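Local coordinates for twitching motility protein PilT (Aquifex aeolicus, PDB 2EYU) that probably hydrolyses ATP to power retraction of type IV pili, the movement behind twitching motility, as the C-terminal motor domain of PilT, at residues 96-101 with 122-127; 131-136 with 167-172. The protein carries 1 engineered substitution. One frame throughout, in Å; residues are numbered along the deposited sequence.

Contact 1. Residues 96-101 with 122-127; sequences REDPDV and TGHLVF
His124 lies against the run from Asp98 to Pro99, while Val101 pairs with Leu125 further along. The imidazole reaches Pro99 because its CG stands anti to the carbonyl carbon (chi1 -48°); the two side chains cross at about a right angle, with Pro99 CD 4.0 Å from His124 CD2. Histidine suits this place since its CD2 carbon meets the proline while ND1, on the other side of the ring, is hydrogen-bonded to the carbonyl of Ala119 in helix 110-121, which helps hold the ring in its rotation. Its NE2 is 4.1 Å from the CA of Asp98, which leaves helix 87-97 with a positive phi. Beyond the ring the backbones join: Leu125 N gives a weak hydrogen bond of 3.3 Å to Asp100 O, and Val101 CA makes a CA-H...O contact of 3.4 Å with Leu125 O. Branched Val101 and Leu125 suit a buried strand pair, their side chains on the same face of the sheet, with Val101 CG2 4.2 Å from Leu125 CB. With Val101 CG1 anti to its backbone N (chi1 173°), that methyl meets Phe127 CD1 at 4.1 Å, and Phe127 continues onto helix 38-52. Neighbouring parallel strands 101-104 and 125-130, joined through helix 110-121, form a beta-alpha-beta unit of the P-loop NTPase fold.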
loop_
_atom_site.group_PDB
_atom_site.type_symbol
_atom_site.label_atom_id
_atom_site.label_comp_id
_atom_site.label_asym_id
_atom_site.label_seq_id
_atom_site.Cartn_x
_atom_site.Cartn_y
_atom_site.Cartn_z
ATOM N N ARG A 96 -0.119 17.880 -13.921
ATOM C CA ARG A 96 0.244 18.544 -15.167
ATOM C C ARG A 96 1.763 18.555 -15.348
ATOM O O ARG A 96 2.209 18.525 -16.498
ATOM C CB ARG A 96 -0.297 19.975 -15.230
ATOM C CG ARG A 96 -1.510 20.183 -16.114
ATOM C CD ARG A 96 -1.161 20.337 -17.585
ATOM N NE ARG A 96 -2.342 20.468 -18.438
ATOM C CZ ARG A 96 -3.273 21.410 -18.335
ATOM N NH1 ARG A 96 -3.171 22.337 -17.385
ATOM N NH2 ARG A 96 -4.309 21.437 -19.163
ATOM N N GLU A 97 2.501 18.593 -14.243
ATOM C CA GLU A 97 3.959 18.640 -14.260
ATOM C C GLU A 97 4.526 17.405 -14.962
ATOM O O GLU A 97 5.652 17.502 -15.429
ATOM C CB GLU A 97 4.580 18.750 -12.869
ATOM C CG GLU A 97 5.527 19.922 -12.690
ATOM C CD GLU A 97 6.840 19.794 -13.432
ATOM O OE1 GLU A 97 7.708 19.005 -12.993
ATOM O OE2 GLU A 97 7.034 20.483 -14.462
ATOM N N ASP A 98 3.756 16.331 -15.005
ATOM C CA ASP A 98 4.047 15.096 -15.716
ATOM C C ASP A 98 5.135 14.265 -15.074
ATOM O O ASP A 98 6.104 13.858 -15.739
ATOM C CB ASP A 98 4.468 15.422 -17.155
ATOM C CG ASP A 98 3.555 14.834 -18.211
ATOM O OD1 ASP A 98 3.964 13.862 -18.882
ATOM O OD2 ASP A 98 2.431 15.352 -18.380
ATOM N N PRO A 99 5.092 13.912 -13.795
ATOM C CA PRO A 99 6.289 13.197 -13.320
ATOM C C PRO A 99 6.111 11.707 -13.546
ATOM O O PRO A 99 5.054 11.263 -14.012
ATOM C CB PRO A 99 6.283 13.605 -11.843
ATOM C CG PRO A 99 4.840 13.647 -11.490
ATOM C CD PRO A 99 4.091 14.035 -12.745
ATOM N N ASP A 100 7.130 10.926 -13.226
ATOM C CA ASP A 100 7.093 9.478 -13.403
ATOM C C ASP A 100 6.383 8.785 -12.242
ATOM O O ASP A 100 5.850 7.693 -12.404
ATOM C CB ASP A 100 8.489 8.872 -13.466
ATOM C CG ASP A 100 9.297 9.336 -14.654
ATOM O OD1 ASP A 100 9.083 8.726 -15.722
ATOM O OD2 ASP A 100 10.098 10.271 -14.459
ATOM N N VAL A 101 6.462 9.476 -11.110
ATOM C CA VAL A 101 5.985 8.951 -9.844
ATOM C C VAL A 101 5.387 10.102 -9.033
ATOM O O VAL A 101 5.965 11.178 -9.006
ATOM C CB VAL A 101 7.085 8.316 -8.995
ATOM C CG1 VAL A 101 6.530 7.946 -7.618
ATOM C CG2 VAL A 101 7.690 7.071 -9.637
ATOM N N THR A 122 -3.526 7.594 -16.459
ATOM C CA THR A 122 -2.921 8.300 -17.580
ATOM C C THR A 122 -1.399 8.270 -17.560
ATOM O O THR A 122 -0.731 9.253 -17.886
ATOM C CB THR A 122 -3.367 9.769 -17.538
ATOM O OG1 THR A 122 -2.839 10.328 -16.314
ATOM C CG2 THR A 122 -4.874 9.934 -17.449
ATOM N N GLY A 123 -0.761 7.164 -17.177
ATOM C CA GLY A 123 0.666 7.059 -17.303
ATOM C C GLY A 123 1.481 7.458 -16.102
ATOM O O GLY A 123 2.651 7.799 -16.226
ATOM N N HIS A 124 0.933 7.390 -14.886
ATOM C CA HIS A 124 1.809 7.658 -13.755
ATOM C C HIS A 124 1.693 6.586 -12.684
ATOM O O HIS A 124 0.619 6.026 -12.501
ATOM C CB HIS A 124 1.477 9.017 -13.125
ATOM C CG HIS A 124 1.348 10.114 -14.132
ATOM N ND1 HIS A 124 0.165 10.416 -14.773
ATOM C CD2 HIS A 124 2.271 10.982 -14.611
ATOM C CE1 HIS A 124 0.363 11.425 -15.604
ATOM N NE2 HIS A 124 1.630 11.789 -15.520
ATOM N N LEU A 125 2.812 6.374 -11.999
ATOM C CA LEU A 125 2.886 5.443 -10.883
ATOM C C LEU A 125 2.473 6.195 -9.628
ATOM O O LEU A 125 3.079 7.216 -9.286
ATOM C CB LEU A 125 4.283 4.849 -10.730
ATOM C CG LEU A 125 4.376 3.720 -9.694
ATOM C CD1 LEU A 125 3.421 2.587 -10.035
ATOM C CD2 LEU A 125 5.788 3.167 -9.589
ATOM N N VAL A 126 1.430 5.721 -8.947
ATOM C CA VAL A 126 0.934 6.493 -7.811
ATOM C C VAL A 126 1.046 5.696 -6.514
ATOM O O VAL A 126 0.518 4.601 -6.411
ATOM C CB VAL A 126 -0.513 6.955 -8.030
ATOM C CG1 VAL A 126 -1.000 7.757 -6.830
ATOM C CG2 VAL A 126 -0.622 7.800 -9.297
ATOM N N PHE A 127 1.756 6.233 -5.522
ATOM C CA PHE A 127 1.756 5.699 -4.168
ATOM C C PHE A 127 0.772 6.498 -3.314
ATOM O O PHE A 127 0.684 7.730 -3.383
ATOM C CB PHE A 127 3.136 5.804 -3.494
ATOM C CG PHE A 127 4.182 4.846 -4.033
ATOM C CD1 PHE A 127 4.771 5.096 -5.266
ATOM C CD2 PHE A 127 4.566 3.729 -3.312
ATOM C CE1 PHE A 127 5.723 4.224 -5.767
ATOM C CE2 PHE A 127 5.508 2.853 -3.814
ATOM C CZ PHE A 127 6.088 3.101 -5.047
#

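Contact 2. Residues 131-136 with 167-172; sequences HTNTAI and SQRLLP
Arg169 NH2 donates to Asn133 OD1 over 2.9 Å, linking the loop ahead of helix 135-144 to strand 162-171. The acceptor sits at the guanidinium edge, in its plane, yet the bond is bent, with 137° at the hydrogen. On the amide side the donor is tilted from the carbonyl plane. Amide and guanidinium stand steeply to each other, 76° apart. A long, flexible arginine suits this reach: its chain leaves extended and then bends at chi3 (-91°), turning the guanidinium toward the loop. Asn133, short and polar, presents its amide oxygen from the loop while also touching Pro33. That proline lies in the loop following strand 26-31, within what is probably the Walker A P-loop of this P-loop NTPase, so the bond lies beside the presumed nucleotide-binding loop. Deeper in, Ser167 points its CB toward the loop; its OG is hydrogen-bonded to Thr31 OG1, and a weak hydrogen bond to Asn133 O at 3.0 Å may compete for the same proton. A small serine fits here because the backbone passes close: Thr134 CA is 3.2 Å from Ser167 OG. Thr134 is at the N-cap position of helix 135-144, but its side chain makes no capping bond; its CB points away from the strand. Next to it, the compact Ala135 lets the first turn pack on Leu185 of strand 179-185 and Met207 of helix 200-209.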
loop_
_atom_site.group_PDB
_atom_site.type_symbol
_atom_site.label_atom_id
_atom_site.label_comp_id
_atom_site.label_asym_id
_atom_site.label_seq_id
_atom_site.Cartn_x
_atom_site.Cartn_y
_atom_site.Cartn_z
ATOM N N HIS A 131 -5.393 4.535 6.314
ATOM C CA HIS A 131 -5.347 3.950 7.656
ATOM C C HIS A 131 -6.158 2.683 7.817
ATOM O O HIS A 131 -6.408 2.191 8.933
ATOM C CB HIS A 131 -5.844 5.000 8.668
ATOM C CG HIS A 131 -4.737 5.920 9.098
ATOM N ND1 HIS A 131 -4.847 7.292 9.029
ATOM C CD2 HIS A 131 -3.517 5.682 9.626
ATOM C CE1 HIS A 131 -3.741 7.852 9.478
ATOM N NE2 HIS A 131 -2.909 6.899 9.848
ATOM N N THR A 132 -6.589 2.089 6.711
ATOM C CA THR A 132 -7.320 0.818 6.769
ATOM C C THR A 132 -6.418 -0.320 7.187
ATOM O O THR A 132 -5.196 -0.275 7.006
ATOM C CB THR A 132 -7.932 0.493 5.392
ATOM O OG1 THR A 132 -6.884 0.593 4.419
ATOM C CG2 THR A 132 -8.992 1.508 5.004
ATOM N N ASN A 133 -7.014 -1.368 7.758
ATOM C CA ASN A 133 -6.191 -2.420 8.351
ATOM C C ASN A 133 -5.964 -3.606 7.432
ATOM O O ASN A 133 -5.051 -4.382 7.712
ATOM C CB ASN A 133 -6.842 -2.891 9.663
ATOM C CG ASN A 133 -6.112 -2.289 10.856
ATOM O OD1 ASN A 133 -6.096 -2.847 11.950
ATOM N ND2 ASN A 133 -5.498 -1.133 10.616
ATOM N N THR A 134 -6.766 -3.754 6.386
ATOM C CA THR A 134 -6.746 -4.977 5.573
ATOM C C THR A 134 -6.829 -4.679 4.092
ATOM O O THR A 134 -7.278 -3.609 3.681
ATOM C CB THR A 134 -7.944 -5.830 6.046
ATOM O OG1 THR A 134 -7.501 -6.556 7.222
ATOM C CG2 THR A 134 -8.401 -6.870 5.057
ATOM N N ALA A 135 -6.391 -5.597 3.241
ATOM C CA ALA A 135 -6.419 -5.348 1.806
ATOM C C ALA A 135 -7.865 -5.131 1.371
ATOM O O ALA A 135 -8.113 -4.292 0.509
ATOM C CB ALA A 135 -5.764 -6.494 1.053
ATOM N N ILE A 136 -8.760 -5.891 1.997
ATOM C CA ILE A 136 -10.176 -5.837 1.685
ATOM C C ILE A 136 -10.809 -4.534 2.158
ATOM O O ILE A 136 -11.614 -3.921 1.450
ATOM C CB ILE A 136 -10.931 -6.997 2.359
ATOM C CG1 ILE A 136 -10.451 -8.394 1.964
ATOM C CG2 ILE A 136 -12.431 -6.859 2.143
ATOM C CD1 ILE A 136 -10.722 -9.436 3.032
ATOM N N SER A 167 -0.812 -4.065 3.581
ATOM C CA SER A 167 -1.388 -3.734 4.881
ATOM C C SER A 167 -0.346 -4.036 5.957
ATOM O O SER A 167 0.024 -5.193 6.090
ATOM C CB SER A 167 -2.641 -4.556 5.130
ATOM O OG SER A 167 -3.827 -3.806 4.985
ATOM N N GLN A 168 0.172 -3.080 6.726
ATOM C CA GLN A 168 1.273 -3.398 7.634
ATOM C C GLN A 168 0.900 -3.225 9.102
ATOM O O GLN A 168 0.070 -2.397 9.431
ATOM C CB GLN A 168 2.489 -2.502 7.396
ATOM C CG GLN A 168 3.385 -2.827 6.210
ATOM C CD GLN A 168 4.177 -1.584 5.792
ATOM O OE1 GLN A 168 4.737 -0.940 6.685
ATOM N NE2 GLN A 168 4.155 -1.251 4.520
ATOM N N ARG A 169 1.577 -3.999 9.940
ATOM C CA ARG A 169 1.585 -3.778 11.376
ATOM C C ARG A 169 2.984 -4.129 11.897
ATOM O O ARG A 169 3.619 -5.055 11.388
ATOM C CB ARG A 169 0.521 -4.594 12.089
ATOM C CG ARG A 169 0.128 -4.032 13.449
ATOM C CD ARG A 169 -0.989 -4.860 14.070
ATOM N NE ARG A 169 -2.303 -4.325 13.713
ATOM C CZ ARG A 169 -3.304 -4.156 14.568
ATOM N NH1 ARG A 169 -3.157 -4.479 15.847
ATOM N NH2 ARG A 169 -4.455 -3.662 14.140
ATOM N N LEU A 170 3.424 -3.362 12.882
ATOM C CA LEU A 170 4.705 -3.561 13.541
ATOM C C LEU A 170 4.484 -4.232 14.892
ATOM O O LEU A 170 3.758 -3.667 15.716
ATOM C CB LEU A 170 5.422 -2.217 13.707
ATOM C CG LEU A 170 6.012 -1.581 12.450
ATOM C CD1 LEU A 170 6.185 -0.080 12.641
ATOM C CD2 LEU A 170 7.344 -2.213 12.104
ATOM N N LEU A 171 5.059 -5.405 15.118
ATOM C CA LEU A 171 4.861 -6.155 16.358
ATOM C C LEU A 171 6.122 -6.108 17.221
ATOM O O LEU A 171 7.225 -6.025 16.672
ATOM C CB LEU A 171 4.629 -7.622 16.096
ATOM C CG LEU A 171 3.250 -8.241 15.898
ATOM C CD1 LEU A 171 2.685 -8.718 17.230
ATOM C CD2 LEU A 171 2.296 -7.275 15.222
ATOM N N PRO A 172 5.999 -6.217 18.535
ATOM C CA PRO A 172 7.208 -6.354 19.357
ATOM C C PRO A 172 7.842 -7.731 19.160
ATOM O O PRO A 172 7.228 -8.532 18.460
ATOM C CB PRO A 172 6.672 -6.254 20.786
ATOM C CG PRO A 172 5.274 -6.761 20.675
ATOM C CD PRO A 172 4.774 -6.230 19.349
#

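In the fold
Contact 1 is complete by residue 127, before contact 2 begins at 131; their centres lie about 26 Å apart, with the middle of the chain between them. Both reach the same mixed sheet. Contact 1 joins adjacent parallel strands 101-104 and 125-130; strand 125-130 then leads directly into the loop and helix 135-144 of contact 2, which meets strand 162-171. Between strands 125-130 and 162-171 in the sheet runs strand 26-31, which leads into the probable P-loop. Contact 1 is thus part of the sheet's own framework, whereas contact 2 sits where the loop before helix 135-144 lies against strand 162-171, near the presumed nucleotide site of the motor domain.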